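PDB 3KXP: 2-(acetamidomethylene)succinate hydrolase from Mesorhizobium loti, which catalyses the last step of vitamin B6 degradation, hydrolysing (E)-2-(acetamidomethylene)succinate to succinic semialdehyde, acetate, ammonia and carbon dioxide. Local coordinates for residues T304-A307 with I308-F311. Sequence-based numbering, arbitrary orientation.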
ATOM      1  N   THR A 304      -0.712   9.538  -8.941  1.00 26.50           N
ATOM      2  CA  THR A 304      -1.388   8.285  -9.264  1.00 26.26           C
ATOM      3  C   THR A 304      -0.345   7.278  -9.736  1.00 26.73           C
ATOM      4  O   THR A 304      -0.328   6.117  -9.307  1.00 25.77           O
ATOM      5  CB  THR A 304      -2.436   8.481 -10.395  1.00 25.93           C
ATOM      6  OG1 THR A 304      -3.474   9.365  -9.947  1.00 25.39           O
ATOM      7  CG2 THR A 304      -3.054   7.152 -10.788  1.00 25.10           C
ATOM      8  N   LEU A 305       0.526   7.730 -10.628  1.00 27.40           N
ATOM      9  CA  LEU A 305       1.574   6.875 -11.167  1.00 27.72           C
ATOM     10  C   LEU A 305       2.487   6.366 -10.055  1.00 27.20           C
ATOM     11  O   LEU A 305       2.720   5.164  -9.942  1.00 27.91           O
ATOM     12  CB  LEU A 305       2.401   7.642 -12.197  1.00 28.46           C
ATOM     13  CG  LEU A 305       3.604   6.890 -12.764  1.00 30.37           C
ATOM     14  CD1 LEU A 305       3.137   5.611 -13.456  1.00 28.65           C
ATOM     15  CD2 LEU A 305       4.356   7.799 -13.726  1.00 29.92           C
ATOM     16  N   LYS A 306       2.996   7.283  -9.236  1.00 26.02           N
ATOM     17  CA  LYS A 306       3.886   6.919  -8.135  1.00 26.89           C
ATOM     18  C   LYS A 306       3.232   5.930  -7.157  1.00 25.36           C
ATOM     19  O   LYS A 306       3.888   5.043  -6.615  1.00 24.47           O
ATOM     20  CB  LYS A 306       4.324   8.175  -7.381  1.00 28.56           C
ATOM     21  CG  LYS A 306       5.822   8.420  -7.390  1.00 35.96           C
ATOM     22  CD  LYS A 306       6.596   7.237  -6.813  1.00 40.60           C
ATOM     23  CE  LYS A 306       8.092   7.518  -6.748  1.00 43.57           C
ATOM     24  NZ  LYS A 306       8.857   6.374  -6.166  1.00 44.62           N
ATOM     25  N   ALA A 307       1.935   6.096  -6.933  1.00 24.88           N
ATOM     26  CA  ALA A 307       1.206   5.224  -6.030  1.00 21.94           C
ATOM     27  C   ALA A 307       1.137   3.827  -6.617  1.00 22.99           C
ATOM     28  O   ALA A 307       1.209   2.840  -5.889  1.00 23.72           O
ATOM     29  CB  ALA A 307      -0.188   5.761  -5.806  1.00 20.95           C
ATOM     30  N   ILE A 308       0.992   3.739  -7.934  1.00 22.89           N
ATOM     31  CA  ILE A 308       0.923   2.438  -8.591  1.00 24.12           C
ATOM     32  C   ILE A 308       2.292   1.751  -8.596  1.00 24.29           C
ATOM     33  O   ILE A 308       2.396   0.552  -8.328  1.00 26.13           O
ATOM     34  CB  ILE A 308       0.412   2.566 -10.037  1.00 24.22           C
ATOM     35  CG1 ILE A 308      -1.053   3.007 -10.024  1.00 25.66           C
ATOM     36  CG2 ILE A 308       0.565   1.238 -10.760  1.00 24.61           C
ATOM     37  CD1 ILE A 308      -1.624   3.296 -11.391  1.00 27.27           C
ATOM     38  N   THR A 309       3.341   2.509  -8.884  1.00 24.37           N
ATOM     39  CA  THR A 309       4.679   1.935  -8.908  1.00 26.23           C
ATOM     40  C   THR A 309       5.124   1.564  -7.497  1.00 26.06           C
ATOM     41  O   THR A 309       5.855   0.600  -7.322  1.00 29.35           O
ATOM     42  CB  THR A 309       5.710   2.893  -9.560  1.00 24.55           C
ATOM     43  OG1 THR A 309       5.718   4.148  -8.870  1.00 25.43           O
ATOM     44  CG2 THR A 309       5.356   3.136 -11.027  1.00 23.95           C
ATOM     45  N   ASN A 310       4.683   2.303  -6.485  1.00 26.12           N
ATOM     46  CA  ASN A 310       5.065   1.951  -5.115  1.00 27.87           C
ATOM     47  C   ASN A 310       4.413   0.618  -4.760  1.00 28.68           C
ATOM     48  O   ASN A 310       5.012  -0.230  -4.097  1.00 30.29           O
ATOM     49  CB  ASN A 310       4.599   3.008  -4.108  1.00 25.49           C
ATOM     50  CG  ASN A 310       5.470   4.253  -4.112  1.00 28.38           C
ATOM     51  OD1 ASN A 310       6.670   4.191  -4.398  1.00 26.47           O
ATOM     52  ND2 ASN A 310       4.871   5.392  -3.769  1.00 23.58           N
ATOM     53  N   PHE A 311       3.182   0.446  -5.234  1.00 29.05           N
ATOM     54  CA  PHE A 311       2.388  -0.752  -4.979  1.00 28.59           C
ATOM     55  C   PHE A 311       2.956  -2.022  -5.596  1.00 29.19           C
ATOM     56  O   PHE A 311       3.358  -2.938  -4.883  1.00 29.96           O
ATOM     57  CB  PHE A 311       0.965  -0.546  -5.502  1.00 26.80           C
ATOM     58  CG  PHE A 311       0.004  -1.634  -5.107  1.00 24.16           C
ATOM     59  CD1 PHE A 311      -0.898  -2.147  -6.033  1.00 22.60           C
ATOM     60  CD2 PHE A 311      -0.026  -2.116  -3.801  1.00 22.54           C
ATOM     61  CE1 PHE A 311      -1.820  -3.124  -5.665  1.00 24.49           C
ATOM     62  CE2 PHE A 311      -0.940  -3.091  -3.418  1.00 22.46           C
ATOM     63  CZ  PHE A 311      -1.843  -3.599  -4.349  1.00 24.01           C
TER
HETATM   64  O   HOH W   1       7.514   4.035  -6.751  1.00 33.41           O
HETATM   65  O   HOH W   2       8.895   5.650  -3.127  1.00 38.52           O
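Lys306 O takes the helical bond from Asn310 N at 2.9 Å, and Thr309 OG1 stands 3.0 Å from the same oxygen. The chi1 of Thr309, 57°, sets that hydroxyl between its own backbone N and carbonyl carbon, facing back down the helix; its single proton may go to this carbonyl or to another acceptor within reach. The lysine's own chain, bent at chi2, crosses Thr309 at about a right angle, CD alongside OG1. Its NZ stops 3.6 Å from Asn310 OD1, and two waters bridge the gap: each accepts from NZ and donates to OD1, and the first also bonds Thr309 OG1. Asn310 ND2 hydrogen-bonds Asp283 OD1 of the second subunit, so this amide ties the water cluster to the dimer interface. A leucine in place of Asn310 would probably leave that aspartate without its amide partner and both waters without the OD1 acceptor. Elsewhere on the helix, the side chains of Thr304 and Ile308 lie side by side, CG2 of the threonine 4.2 Å from CD1 of the isoleucine. Helix 301-313 of this alpha/beta-hydrolase fold rests Ile308 and Leu305 on Leu87 of helix 85-89, Thr304 on helix 296-299, and Phe311 on strand 159-165 of the central sheet.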